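Local coordinates for protein acetyl xylan esterase (Metagenome, PDB 6XYC) that removes acetyl and feruloyl groups from complex natural xylans as a bifunctional esterase of the alpha/beta-hydrolase fold, at residues Ala18-Leu22 with Glu23-Leu27; Ile98-Val101 with Arg102-Ala106; Thr138-Gly142 with Asp143-Asp147; Leu208-Pro211 with Ile212-Val215; Asn240-Asn243 with Val244-Ala248. One frame throughout, in Å; residues are numbered along the deposited sequence. Where two conformers were deposited one is given.

The five local contacts fall into two groups. Contacts 1 and 2 meet through packing of Leu-27 CD2 on Tyr-100 CD1 at 4.3 Å. Contacts 3, 4 and 5 form a chain of packing: Leu-144 CG of the hairpin lies 3.7 Å from Leu-208 CD1, and Ile-212 CG1 lies 3.5 Å from Val-244 CG2 of the helix. Contacts 1 and 5 sit on opposite sides of the molecule, their centres about 35 Å apart. The inhibitor 4-(2-aminoethyl)benzenesulfonyl fluoride occupies a pocket that includes Ser-121 and His-262, probably the catalytic serine and histidine. Contact 4 approaches this pocket, with the Ser-210 side chain about 10 Å from the ligand, while that of Asn-240 is about 13 Å away.

Contact 1: residues Ala18-Leu22 with Glu23-Leu27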
loop_
_atom_site.group_PDB
_atom_site.type_symbol
_atom_site.label_atom_id
_atom_site.label_comp_id
_atom_site.label_asym_id
_atom_site.label_seq_id
_atom_site.Cartn_x
_atom_site.Cartn_y
_atom_site.Cartn_z
ATOM N N ALA A 18 -13.949 3.798 9.316
ATOM C CA ALA A 18 -14.145 5.240 9.258
ATOM C C ALA A 18 -15.383 5.701 10.019
ATOM O O ALA A 18 -15.798 6.858 9.867
ATOM C CB ALA A 18 -14.241 5.704 7.804
ATOM N N SER A 19 -15.986 4.830 10.825
ATOM C CA SER A 19 -17.184 5.182 11.578
ATOM C C SER A 19 -18.268 5.737 10.656
ATOM O O SER A 19 -18.986 6.677 11.001
ATOM C CB SER A 19 -16.859 6.186 12.686
ATOM O OG SER A 19 -15.942 5.652 13.620
ATOM N N ASP A 20 -18.366 5.170 9.455
ATOM C CA ASP A 20 -19.441 5.541 8.545
ATOM C C ASP A 20 -20.116 4.291 8.000
ATOM O O ASP A 20 -19.921 3.192 8.528
ATOM C CB ASP A 20 -18.920 6.439 7.414
ATOM C CG ASP A 20 -17.895 5.759 6.529
ATOM O OD1 ASP A 20 -17.057 6.495 5.968
ATOM O OD2 ASP A 20 -17.930 4.524 6.361
ATOM N N SER A 21 -20.912 4.446 6.942
ATOM C CA SER A 21 -21.680 3.348 6.370
ATOM C C SER A 21 -21.219 2.986 4.964
ATOM O O SER A 21 -21.977 2.364 4.213
ATOM C CB SER A 21 -23.166 3.705 6.348
ATOM O OG SER A 21 -23.426 4.683 5.355
ATOM N N LEU A 22 -19.998 3.354 4.593
ATOM C CA LEU A 22 -19.495 3.104 3.249
ATOM C C LEU A 22 -18.689 1.817 3.205
ATOM O O LEU A 22 -17.805 1.601 4.040
ATOM C CB LEU A 22 -18.652 4.292 2.775
ATOM C CG LEU A 22 -19.414 5.622 2.742
ATOM C CD1 LEU A 22 -18.476 6.762 2.376
ATOM C CD2 LEU A 22 -20.595 5.557 1.783
ATOM N N GLU A 23 -19.015 0.955 2.240
ATOM C CA GLU A 23 -18.245 -0.268 2.043
ATOM C C GLU A 23 -16.810 0.039 1.632
ATOM O O GLU A 23 -15.898 -0.745 1.914
ATOM C CB GLU A 23 -18.925 -1.138 0.990
ATOM C CG GLU A 23 -18.386 -2.543 0.898
ATOM C CD GLU A 23 -19.067 -3.355 -0.182
ATOM O OE1 GLU A 23 -20.313 -3.320 -0.261
ATOM O OE2 GLU A 23 -18.358 -4.033 -0.954
ATOM N N SER A 24 -16.596 1.174 0.967
ATOM C CA SER A 24 -15.250 1.621 0.629
ATOM C C SER A 24 -14.385 1.854 1.856
ATOM O O SER A 24 -13.166 1.991 1.714
ATOM C CB SER A 24 -15.329 2.908 -0.195
ATOM O OG SER A 24 -16.017 3.923 0.521
ATOM N N HIS A 25 -14.978 1.909 3.048
ATOM C CA HIS A 25 -14.237 2.095 4.287
ATOM C C HIS A 25 -14.350 0.875 5.193
ATOM O O HIS A 25 -14.342 1.003 6.421
ATOM C CB HIS A 25 -14.716 3.351 5.016
ATOM C CG HIS A 25 -14.248 4.627 4.390
ATOM N ND1 HIS A 25 -14.961 5.803 4.482
ATOM C CD2 HIS A 25 -13.139 4.913 3.664
ATOM C CE1 HIS A 25 -14.313 6.759 3.837
ATOM N NE2 HIS A 25 -13.204 6.245 3.333
ATOM N N ASN A 26 -14.472 -0.307 4.600
ATOM C CA ASN A 26 -14.459 -1.560 5.336
ATOM C C ASN A 26 -13.101 -2.237 5.215
ATOM O O ASN A 26 -12.342 -1.998 4.276
ATOM C CB ASN A 26 -15.545 -2.508 4.828
ATOM C CG ASN A 26 -16.933 -2.095 5.256
ATOM O OD1 ASN A 26 -17.109 -1.232 6.111
ATOM N ND2 ASN A 26 -17.939 -2.732 4.659
ATOM N N LEU A 27 -12.811 -3.104 6.180
ATOM C CA LEU A 27 -11.624 -3.943 6.121
ATOM C C LEU A 27 -11.956 -5.319 6.678
ATOM O O LEU A 27 -12.980 -5.512 7.337
ATOM C CB LEU A 27 -10.454 -3.321 6.896
ATOM C CG LEU A 27 -10.693 -2.822 8.318
ATOM C CD1 LEU A 27 -10.676 -3.962 9.308
ATOM C CD2 LEU A 27 -9.629 -1.775 8.654
#
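His-25 ND1 donates to Asp-20 OD1 over 2.7 Å in a nearly straight bond of 163°, a local example of a histidine held by a carboxylate. The oxygen offers its syn lone pair and lies close to the imidazole plane, and the carboxylate itself is only 21° from being coplanar with the ring. Asp-20 reaches this position with CG tucked between its own N and carbonyl carbon (chi1 63°), a turn that also carries OD2 back to the chain. There OD2 accepts from Leu-22 N at 3.0 Å, closing an Asx turn, and takes a second hydrogen bond from Asn-16. The carboxylate is thus gripped through both oxygens. Ala-18 CB comes obliquely to the ring, 3.4 Å from ND1, and Ser-24 OG stands over one face. A short 3-10 turn brings the histidine round, with Leu-22 O accepting from His-25 N at 3.0 Å. Beside it, Leu-22 CB touches Ser-24 OG at 3.5 Å. The other ring nitrogen, NE2, is hydrogen-bonded to Asp-93 OD1; two carboxylates on one imidazole would be expected to favour its protonated form. The whole turn links strand 8-16 to its antiparallel neighbour 26-32: Asp-93 ties it to helix 89-103, while Leu-27, near the start of the second strand, packs on Val-15 of the first and on Ile-75 and Ile-77 of strand 73-77.

Contact 2: residues Ile98-Val101 with Arg102-Ala106; sequences IRYV and RSNAA
Arg-102 still belongs to the regular helix, its N bonding Ile-98 O at 2.9 Å. Its side chain runs alongside Ile-98, pointing the same way, and brings NH1 to 3.7 Å from Ile-98 CG2. The bend at chi3 (-80°) turns the guanidinium so that NH1 and NH2 meet the backbone carbonyls of Gly-159 and His-161. Val-101, just before it, makes its contact through the backbone: past the helix end, Ala-105 CB rests 3.5 Å from Val-101 O. All this closes helix 89-103, the crossover helix of the alpha/beta-hydrolase fold between strands 73-77 and 114-120, both of which pair with strand 39-45. Asn-104 folds back over Tyr-100 at the point where the chain leaves its helical backbone angles. Its CG stands beside its own N (chi1 -68°), which carries the amide over the preceding turn. ND2 donates to Tyr-100 O at 2.8 Å, and Asn-104 N reaches the same carbonyl at 3.0 Å, so that one oxygen is held by two donors from a single residue. Asn-104 ND2 also lies over one face of the Tyr-100 ring, 3.3 Å from Tyr-100 CD2 and displaced toward the rim, with ring and amide planes 41° apart. The hydroxyl of this tyrosine is engaged by Tyr-108.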
loop_
_atom_site.group_PDB
_atom_site.type_symbol
_atom_site.label_atom_id
_atom_site.label_comp_id
_atom_site.label_asym_id
_atom_site.label_seq_id
_atom_site.Cartn_x
_atom_site.Cartn_y
_atom_site.Cartn_z
ATOM N N ILE A 98 -5.132 2.574 9.051
ATOM C CA ILE A 98 -3.989 2.362 9.935
ATOM C C ILE A 98 -4.326 2.813 11.352
ATOM O O ILE A 98 -4.042 2.114 12.332
ATOM C CB ILE A 98 -2.753 3.105 9.396
ATOM C CG1 ILE A 98 -2.264 2.480 8.091
ATOM C CG2 ILE A 98 -1.651 3.094 10.439
ATOM C CD1 ILE A 98 -1.362 3.385 7.292
ATOM N N ARG A 99 -4.912 4.004 11.483
ATOM C CA ARG A 99 -5.274 4.513 12.804
ATOM C C ARG A 99 -6.276 3.592 13.491
ATOM O O ARG A 99 -6.203 3.374 14.707
ATOM C CB ARG A 99 -5.853 5.922 12.674
ATOM C CG ARG A 99 -4.862 6.978 12.202
ATOM C CD ARG A 99 -5.397 8.382 12.452
ATOM N NE ARG A 99 -6.634 8.661 11.722
ATOM C CZ ARG A 99 -6.683 9.192 10.505
ATOM N NH1 ARG A 99 -5.564 9.505 9.867
ATOM N NH2 ARG A 99 -7.854 9.412 9.923
ATOM N N TYR A 100 -7.226 3.051 12.727
ATOM C CA TYR A 100 -8.214 2.148 13.307
ATOM C C TYR A 100 -7.551 0.893 13.853
ATOM O O TYR A 100 -7.876 0.433 14.955
ATOM C CB TYR A 100 -9.266 1.778 12.265
ATOM C CG TYR A 100 -10.286 0.806 12.801
ATOM C CD1 TYR A 100 -10.073 -0.564 12.745
ATOM C CD2 TYR A 100 -11.453 1.264 13.386
ATOM C CE1 TYR A 100 -11.002 -1.451 13.243
ATOM C CE2 TYR A 100 -12.384 0.388 13.888
ATOM C CZ TYR A 100 -12.158 -0.969 13.815
ATOM O OH TYR A 100 -13.094 -1.844 14.311
ATOM N N VAL A 101 -6.626 0.315 13.086
ATOM C CA VAL A 101 -5.972 -0.920 13.501
ATOM C C VAL A 101 -5.095 -0.671 14.723
ATOM O O VAL A 101 -5.142 -1.421 15.704
ATOM C CB VAL A 101 -5.159 -1.509 12.334
ATOM C CG1 VAL A 101 -4.326 -2.677 12.808
ATOM C CG2 VAL A 101 -6.086 -1.933 11.200
ATOM N N ARG A 102 -4.282 0.390 14.685
ATOM C CA ARG A 102 -3.404 0.687 15.813
ATOM C C ARG A 102 -4.215 0.955 17.074
ATOM O O ARG A 102 -3.909 0.426 18.149
ATOM C CB ARG A 102 -2.511 1.886 15.490
ATOM C CG ARG A 102 -1.611 2.310 16.642
ATOM C CD ARG A 102 -0.494 3.240 16.189
ATOM N NE ARG A 102 0.614 2.517 15.572
ATOM C CZ ARG A 102 0.971 2.644 14.300
ATOM N NH1 ARG A 102 0.314 3.470 13.500
ATOM N NH2 ARG A 102 1.991 1.943 13.824
ATOM N N SER A 103 -5.264 1.775 16.958
ATOM C CA SER A 103 -6.056 2.122 18.132
ATOM C C SER A 103 -6.769 0.900 18.701
ATOM O O SER A 103 -6.847 0.736 19.924
ATOM C CB SER A 103 -7.070 3.213 17.780
ATOM O OG SER A 103 -7.894 3.534 18.888
ATOM N N ASN A 104 -7.290 0.032 17.834
ATOM C CA ASN A 104 -8.112 -1.097 18.252
ATOM C C ASN A 104 -7.336 -2.407 18.315
ATOM O O ASN A 104 -7.949 -3.477 18.387
ATOM C CB ASN A 104 -9.304 -1.234 17.304
ATOM C CG ASN A 104 -10.281 -0.074 17.423
ATOM O OD1 ASN A 104 -11.024 0.021 18.402
ATOM N ND2 ASN A 104 -10.276 0.819 16.439
ATOM N N ALA A 105 -6.003 -2.345 18.327
ATOM C CA ALA A 105 -5.189 -3.554 18.240
ATOM C C ALA A 105 -5.557 -4.563 19.319
ATOM O O ALA A 105 -5.728 -5.756 19.040
ATOM C CB ALA A 105 -3.707 -3.185 18.339
ATOM N N ALA A 106 -5.684 -4.102 20.566
ATOM C CA ALA A 106 -5.962 -5.021 21.664
ATOM C C ALA A 106 -7.240 -5.813 21.418
ATOM O O ALA A 106 -7.284 -7.025 21.656
ATOM C CB ALA A 106 -6.059 -4.251 22.980
#

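Contact 3: residues Thr138-Gly142 with Asp143-Asp147; sequences TLTSG and DLTVD
Strands 138-141 and 144-147 run antiparallel, their axes 4.7 Å apart at the closest point and their directions 163° apart. They form a beta hairpin with a two-residue loop, closed by a type II' turn from Ser-141 to Leu-144. Gly-142 holds the first corner with a positive phi (60°), a conformation that suits glycine. Leu-139 with Val-146 and Ser-141 with Leu-144 are the hydrogen-bonded pairs, and each bonds in both directions; Ser-141 N to Leu-144 O is 2.8 Å. On the face carrying Thr-138, Thr-140, Thr-145 and Asp-147, the non-hydrogen-bonded pair Thr-140 and Thr-145 meets hydroxyl to hydroxyl, OG1 to OG1 at 2.8 Å. Both threonines hold OG1 beside their own backbone N (chi1 near -60°), which turns the two hydroxyls to each other across the strands; either could be the donor. The other face is largely apolar. There Leu-139 CB meets Val-146 CG2 at 4.2 Å, and this side of the hairpin lies against helix 203-208, where Leu-144 touches Trp-205 and Leu-208 and Ser-141 OG bonds Asp-204. Asp-147 is held by Lys-137 and Gly-150 at the open end. Along the threonine face, the Thr-145 methyl CG2 lies 3.4 Å from Thr-140 OG1 and 4.1 Å from Thr-138 CB.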
loop_
_atom_site.group_PDB
_atom_site.type_symbol
_atom_site.label_atom_id
_atom_site.label_comp_id
_atom_site.label_asym_id
_atom_site.label_seq_id
_atom_site.Cartn_x
_atom_site.Cartn_y
_atom_site.Cartn_z
ATOM N N THR A 138 0.439 17.214 5.534
ATOM C CA THR A 138 0.113 17.764 4.229
ATOM C C THR A 138 1.364 17.788 3.364
ATOM O O THR A 138 2.492 17.750 3.862
ATOM C CB THR A 138 -0.472 19.181 4.337
ATOM O OG1 THR A 138 0.541 20.091 4.780
ATOM C CG2 THR A 138 -1.637 19.209 5.317
ATOM N N LEU A 139 1.143 17.853 2.052
ATOM C CA LEU A 139 2.205 18.011 1.072
ATOM C C LEU A 139 1.805 19.115 0.109
ATOM O O LEU A 139 0.624 19.266 -0.217
ATOM C CB LEU A 139 2.458 16.704 0.323
ATOM C CG LEU A 139 3.149 15.617 1.142
ATOM C CD1 LEU A 139 3.169 14.312 0.368
ATOM C CD2 LEU A 139 4.566 16.031 1.544
ATOM N N THR A 140 2.785 19.898 -0.328
ATOM C CA THR A 140 2.529 21.032 -1.201
ATOM C C THR A 140 3.462 20.988 -2.400
ATOM O O THR A 140 4.647 20.675 -2.262
ATOM C CB THR A 140 2.714 22.361 -0.453
ATOM O OG1 THR A 140 1.778 22.446 0.630
ATOM C CG2 THR A 140 2.513 23.534 -1.403
ATOM N N SER A 141 2.912 21.295 -3.573
ATOM C CA SER A 141 3.700 21.507 -4.781
ATOM C C SER A 141 3.126 22.728 -5.481
ATOM O O SER A 141 1.944 22.734 -5.838
ATOM C CB SER A 141 3.663 20.289 -5.703
ATOM O OG SER A 141 4.582 20.457 -6.767
ATOM N N GLY A 142 3.948 23.759 -5.660
ATOM C CA GLY A 142 3.444 25.005 -6.222
ATOM C C GLY A 142 2.353 25.572 -5.336
ATOM O O GLY A 142 2.516 25.699 -4.116
ATOM N N ASP A 143 1.221 25.911 -5.945
ATOM C CA ASP A 143 0.075 26.443 -5.217
ATOM C C ASP A 143 -0.853 25.351 -4.695
ATOM O O ASP A 143 -1.820 25.661 -3.992
ATOM C CB ASP A 143 -0.719 27.397 -6.118
ATOM C CG ASP A 143 0.026 28.687 -6.406
ATOM O OD1 ASP A 143 0.696 29.208 -5.490
ATOM O OD2 ASP A 143 -0.064 29.188 -7.543
ATOM N N LEU A 144 -0.577 24.091 -5.009
ATOM C CA LEU A 144 -1.455 22.979 -4.672
ATOM C C LEU A 144 -1.002 22.328 -3.374
ATOM O O LEU A 144 0.171 21.970 -3.226
ATOM C CB LEU A 144 -1.456 21.949 -5.798
ATOM C CG LEU A 144 -2.323 20.690 -5.708
ATOM C CD1 LEU A 144 -3.770 21.058 -5.444
ATOM C CD2 LEU A 144 -2.193 19.871 -6.988
ATOM N N THR A 145 -1.938 22.161 -2.444
ATOM C CA THR A 145 -1.674 21.488 -1.179
ATOM C C THR A 145 -2.712 20.396 -0.983
ATOM O O THR A 145 -3.916 20.658 -1.075
ATOM C CB THR A 145 -1.715 22.459 0.006
ATOM O OG1 THR A 145 -0.705 23.464 -0.149
ATOM C CG2 THR A 145 -1.486 21.701 1.317
ATOM N N VAL A 146 -2.251 19.178 -0.703
ATOM C CA VAL A 146 -3.134 18.047 -0.444
ATOM C C VAL A 146 -2.967 17.591 0.999
ATOM O O VAL A 146 -1.851 17.545 1.528
ATOM C CB VAL A 146 -2.884 16.871 -1.415
ATOM C CG1 VAL A 146 -3.249 17.268 -2.837
ATOM C CG2 VAL A 146 -1.444 16.399 -1.322
ATOM N N ASP A 147 -4.089 17.245 1.622
ATOM C CA ASP A 147 -4.122 16.766 2.999
ATOM C C ASP A 147 -3.943 15.251 2.982
ATOM O O ASP A 147 -4.852 14.516 2.585
ATOM C CB ASP A 147 -5.443 17.171 3.654
ATOM C CG ASP A 147 -5.552 16.725 5.093
ATOM O OD1 ASP A 147 -4.597 16.111 5.612
ATOM O OD2 ASP A 147 -6.603 16.997 5.709
#

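Contact 4: residues Leu208-Pro211 with Ile212-Val215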
loop_
_atom_site.group_PDB
_atom_site.type_symbol
_atom_site.label_atom_id
_atom_site.label_comp_id
_atom_site.label_asym_id
_atom_site.label_seq_id
_atom_site.Cartn_x
_atom_site.Cartn_y
_atom_site.Cartn_z
ATOM N N LEU A 208 2.400 15.238 -6.505
ATOM C CA LEU A 208 1.745 14.932 -5.239
ATOM C C LEU A 208 1.059 13.571 -5.221
ATOM O O LEU A 208 0.613 13.144 -4.152
ATOM C CB LEU A 208 0.724 16.015 -4.897
ATOM C CG LEU A 208 1.304 17.403 -4.614
ATOM C CD1 LEU A 208 0.221 18.400 -4.304
ATOM C CD2 LEU A 208 2.324 17.318 -3.464
ATOM N N ILE A 209 0.942 12.887 -6.362
ATOM C CA ILE A 209 0.497 11.497 -6.366
ATOM C C ILE A 209 1.659 10.522 -6.490
ATOM O O ILE A 209 1.437 9.306 -6.529
ATOM C CB ILE A 209 -0.527 11.219 -7.486
ATOM C CG1 ILE A 209 0.087 11.442 -8.870
ATOM C CG2 ILE A 209 -1.774 12.078 -7.288
ATOM C CD1 ILE A 209 -0.760 10.926 -10.004
ATOM N N SER A 210 2.894 11.018 -6.565
ATOM C CA SER A 210 4.046 10.163 -6.833
ATOM C C SER A 210 4.927 10.088 -5.594
ATOM O O SER A 210 5.697 11.024 -5.317
ATOM C CB SER A 210 4.838 10.690 -8.034
ATOM O OG SER A 210 4.025 10.734 -9.193
ATOM N N PRO A 211 4.867 8.995 -4.825
ATOM C CA PRO A 211 5.624 8.943 -3.558
ATOM C C PRO A 211 7.133 8.970 -3.747
ATOM O O PRO A 211 7.859 9.242 -2.781
ATOM C CB PRO A 211 5.162 7.623 -2.919
ATOM C CG PRO A 211 4.714 6.772 -4.076
ATOM C CD PRO A 211 4.182 7.724 -5.125
ATOM N N ILE A 212 7.629 8.705 -4.958
ATOM C CA ILE A 212 9.060 8.771 -5.221
ATOM C C ILE A 212 9.612 10.142 -4.863
ATOM O O ILE A 212 10.803 10.282 -4.551
ATOM C CB ILE A 212 9.327 8.420 -6.709
ATOM C CG1 ILE A 212 10.806 8.116 -6.935
ATOM C CG2 ILE A 212 8.850 9.548 -7.619
ATOM C CD1 ILE A 212 11.084 7.493 -8.296
ATOM N N ASN A 213 8.760 11.165 -4.866
ATOM C CA ASN A 213 9.229 12.522 -4.642
ATOM C C ASN A 213 9.510 12.852 -3.179
ATOM O O ASN A 213 10.111 13.895 -2.908
ATOM C CB ASN A 213 8.202 13.532 -5.161
ATOM C CG ASN A 213 8.115 13.559 -6.667
ATOM O OD1 ASN A 213 7.033 13.422 -7.235
ATOM N ND2 ASN A 213 9.255 13.740 -7.329
ATOM N N PHE A 214 9.102 12.005 -2.236
ATOM C CA PHE A 214 9.130 12.356 -0.823
ATOM C C PHE A 214 9.960 11.392 0.010
ATOM O O PHE A 214 9.879 11.420 1.242
ATOM C CB PHE A 214 7.688 12.447 -0.340
ATOM C CG PHE A 214 6.815 13.268 -1.252
ATOM C CD1 PHE A 214 6.916 14.650 -1.256
ATOM C CD2 PHE A 214 5.924 12.663 -2.127
ATOM C CE1 PHE A 214 6.128 15.412 -2.093
ATOM C CE2 PHE A 214 5.130 13.420 -2.969
ATOM C CZ PHE A 214 5.235 14.798 -2.952
ATOM N N VAL A 215 10.803 10.587 -0.632
ATOM C CA VAL A 215 11.655 9.642 0.076
ATOM C C VAL A 215 12.687 10.404 0.896
ATOM O O VAL A 215 13.323 11.348 0.407
ATOM C CB VAL A 215 12.327 8.691 -0.922
ATOM C CG1 VAL A 215 13.157 7.656 -0.193
ATOM C CG2 VAL A 215 11.275 8.029 -1.798
#
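Phe-214 holds its ring beside its own backbone N (chi1 -48°), which swings it back over the turn toward Leu-208, whose CG lies anti to its carbonyl carbon (chi1 -66°). The two meet where the leucine methyl CD2 comes obliquely to the ring, 3.9 Å from CZ. The ring also runs close to the turn itself, with CE2 3.4 Å from Ser-210 O. Its immediate predecessor supports it, Asn-213 CB lying over the centre of one face. The backbone itself winds through two overlapping 3-10 turns. Ser-210 O accepts from Asn-213 N and Pro-211 O from Phe-214 N, each over 3.1 Å and each close to straight at 170°. Proline, which has no N-H to give, fits the first turn of such a segment. The turns form part of the connection between helix 203-208 and strand 222-227 of the alpha/beta-hydrolase sheet. Pro-211 packs on His-125, Ala-128 and Phe-129 of helix 122-131, which follows the probable nucleophile elbow. Ser-210 is fixed at its hydroxyl by Val-206 O and Met-174 N, while its CB touches Ile-212 CG2 at 4.2 Å. At the far end of the turns, the Val-215 methyl CG2 lies 3.8 Å from Pro-211 O, on the side of the connection that faces helix 236-248.

Contact 5: residues Asn240-Asn243 with Val244-Ala248; sequences NLKN and VYDNA
Lys-242 and Asp-246, four residues apart, carry the charged part of this contact. NZ meets OD2 at 2.8 Å in a salt bridge that uses the syn lone pair of the carboxylate. The lysine chain gets there by bending at chi2 (73°), which lays CE beside the acid, 3.3 Å from OD1. NZ also bonds the carbonyl of Ala-252. Neutral polar contacts follow the same spacing. Asn-247 N donates to Asn-243 O at 2.9 Å, and ND2 of Asn-247 adds two weak bonds, to Asn-243 O at 3.1 Å and to Asn-243 OD1 at 3.0 Å. The two amides are turned 63° from each other and do not stack. Apolar contact is made by Leu-241 and Tyr-245, which run side by side with Leu-241 CD1 3.7 Å from Tyr-245 CE1. The ring edge also faces the leucine carbonyl, with Tyr-245 CD1 3.3 Å from Leu-241 O. This pair points to strand 222-227, where Leu-241 lies on Ile-222 and Ile-224. Such a division, with an apolar side on the sheet and a mostly polar side away from it, though Lys-242 reaches back to strand 252-257, is the pattern of an amphipathic helix, here helix 236-248 of a beta-alpha-beta unit.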
loop_
_atom_site.group_PDB
_atom_site.type_symbol
_atom_site.label_atom_id
_atom_site.label_comp_id
_atom_site.label_asym_id
_atom_site.label_seq_id
_atom_site.Cartn_x
_atom_site.Cartn_y
_atom_site.Cartn_z
ATOM N N ASN A 240 13.532 3.139 -10.649
ATOM C CA ASN A 240 13.627 4.535 -10.243
ATOM C C ASN A 240 13.436 4.688 -8.738
ATOM O O ASN A 240 14.158 5.456 -8.091
ATOM C CB ASN A 240 12.597 5.366 -11.006
ATOM C CG ASN A 240 12.898 5.453 -12.492
ATOM O OD1 ASN A 240 13.975 5.062 -12.942
ATOM N ND2 ASN A 240 11.943 5.965 -13.260
ATOM N N LEU A 241 12.472 3.969 -8.159
ATOM C CA LEU A 241 12.249 4.077 -6.724
ATOM C C LEU A 241 13.475 3.624 -5.940
ATOM O O LEU A 241 13.868 4.274 -4.966
ATOM C CB LEU A 241 11.021 3.259 -6.315
ATOM C CG LEU A 241 10.528 3.453 -4.879
ATOM C CD1 LEU A 241 10.210 4.923 -4.606
ATOM C CD2 LEU A 241 9.304 2.593 -4.604
ATOM N N LYS A 242 14.082 2.506 -6.344
ATOM C CA LYS A 242 15.289 2.025 -5.681
ATOM C C LYS A 242 16.410 3.054 -5.779
ATOM O O LYS A 242 17.112 3.316 -4.795
ATOM C CB LYS A 242 15.721 0.692 -6.300
ATOM C CG LYS A 242 17.131 0.259 -5.984
ATOM C CD LYS A 242 17.268 -0.203 -4.553
ATOM C CE LYS A 242 18.610 -0.882 -4.345
ATOM N NZ LYS A 242 19.091 -0.774 -2.935
ATOM N N ASN A 243 16.589 3.653 -6.957
ATOM C CA ASN A 243 17.623 4.669 -7.119
ATOM C C ASN A 243 17.400 5.839 -6.170
ATOM O O ASN A 243 18.357 6.370 -5.594
ATOM C CB ASN A 243 17.655 5.154 -8.572
ATOM C CG ASN A 243 18.651 6.278 -8.796
ATOM O OD1 ASN A 243 18.361 7.446 -8.553
ATOM N ND2 ASN A 243 19.832 5.921 -9.281
ATOM N N VAL A 244 16.144 6.250 -5.988
ATOM C CA VAL A 244 15.840 7.369 -5.103
ATOM C C VAL A 244 16.104 6.994 -3.647
ATOM O O VAL A 244 16.664 7.793 -2.884
ATOM C CB VAL A 244 14.387 7.835 -5.328
ATOM C CG1 VAL A 244 13.955 8.765 -4.210
ATOM C CG2 VAL A 244 14.251 8.499 -6.702
ATOM N N TYR A 245 15.713 5.785 -3.232
ATOM C CA TYR A 245 16.033 5.354 -1.875
ATOM C C TYR A 245 17.542 5.308 -1.663
ATOM O O TYR A 245 18.053 5.787 -0.645
ATOM C CB TYR A 245 15.407 3.988 -1.589
ATOM C CG TYR A 245 14.022 4.067 -0.982
ATOM C CD1 TYR A 245 12.921 4.353 -1.772
ATOM C CD2 TYR A 245 13.820 3.861 0.381
ATOM C CE1 TYR A 245 11.655 4.424 -1.236
ATOM C CE2 TYR A 245 12.547 3.937 0.932
ATOM C CZ TYR A 245 11.473 4.223 0.108
ATOM O OH TYR A 245 10.203 4.301 0.626
ATOM N N ASP A 246 18.271 4.738 -2.626
ATOM C CA ASP A 246 19.727 4.687 -2.546
ATOM C C ASP A 246 20.317 6.083 -2.375
ATOM O O ASP A 246 21.141 6.321 -1.487
ATOM C CB ASP A 246 20.292 4.014 -3.799
ATOM C CG ASP A 246 20.084 2.511 -3.808
ATOM O OD1 ASP A 246 20.437 1.870 -4.821
ATOM O OD2 ASP A 246 19.581 1.959 -2.807
ATOM N N ASN A 247 19.887 7.025 -3.211
ATOM C CA ASN A 247 20.485 8.355 -3.208
ATOM C C ASN A 247 20.028 9.194 -2.023
ATOM O O ASN A 247 20.712 10.157 -1.662
ATOM C CB ASN A 247 20.156 9.087 -4.511
ATOM C CG ASN A 247 21.109 8.732 -5.636
ATOM O OD1 ASN A 247 22.325 8.864 -5.500
ATOM N ND2 ASN A 247 20.562 8.281 -6.756
ATOM N N ALA A 248 18.892 8.857 -1.409
ATOM C CA ALA A 248 18.420 9.588 -0.239
ATOM C C ALA A 248 19.020 9.066 1.058
ATOM O O ALA A 248 18.747 9.634 2.120
ATOM C CB ALA A 248 16.890 9.526 -0.155
#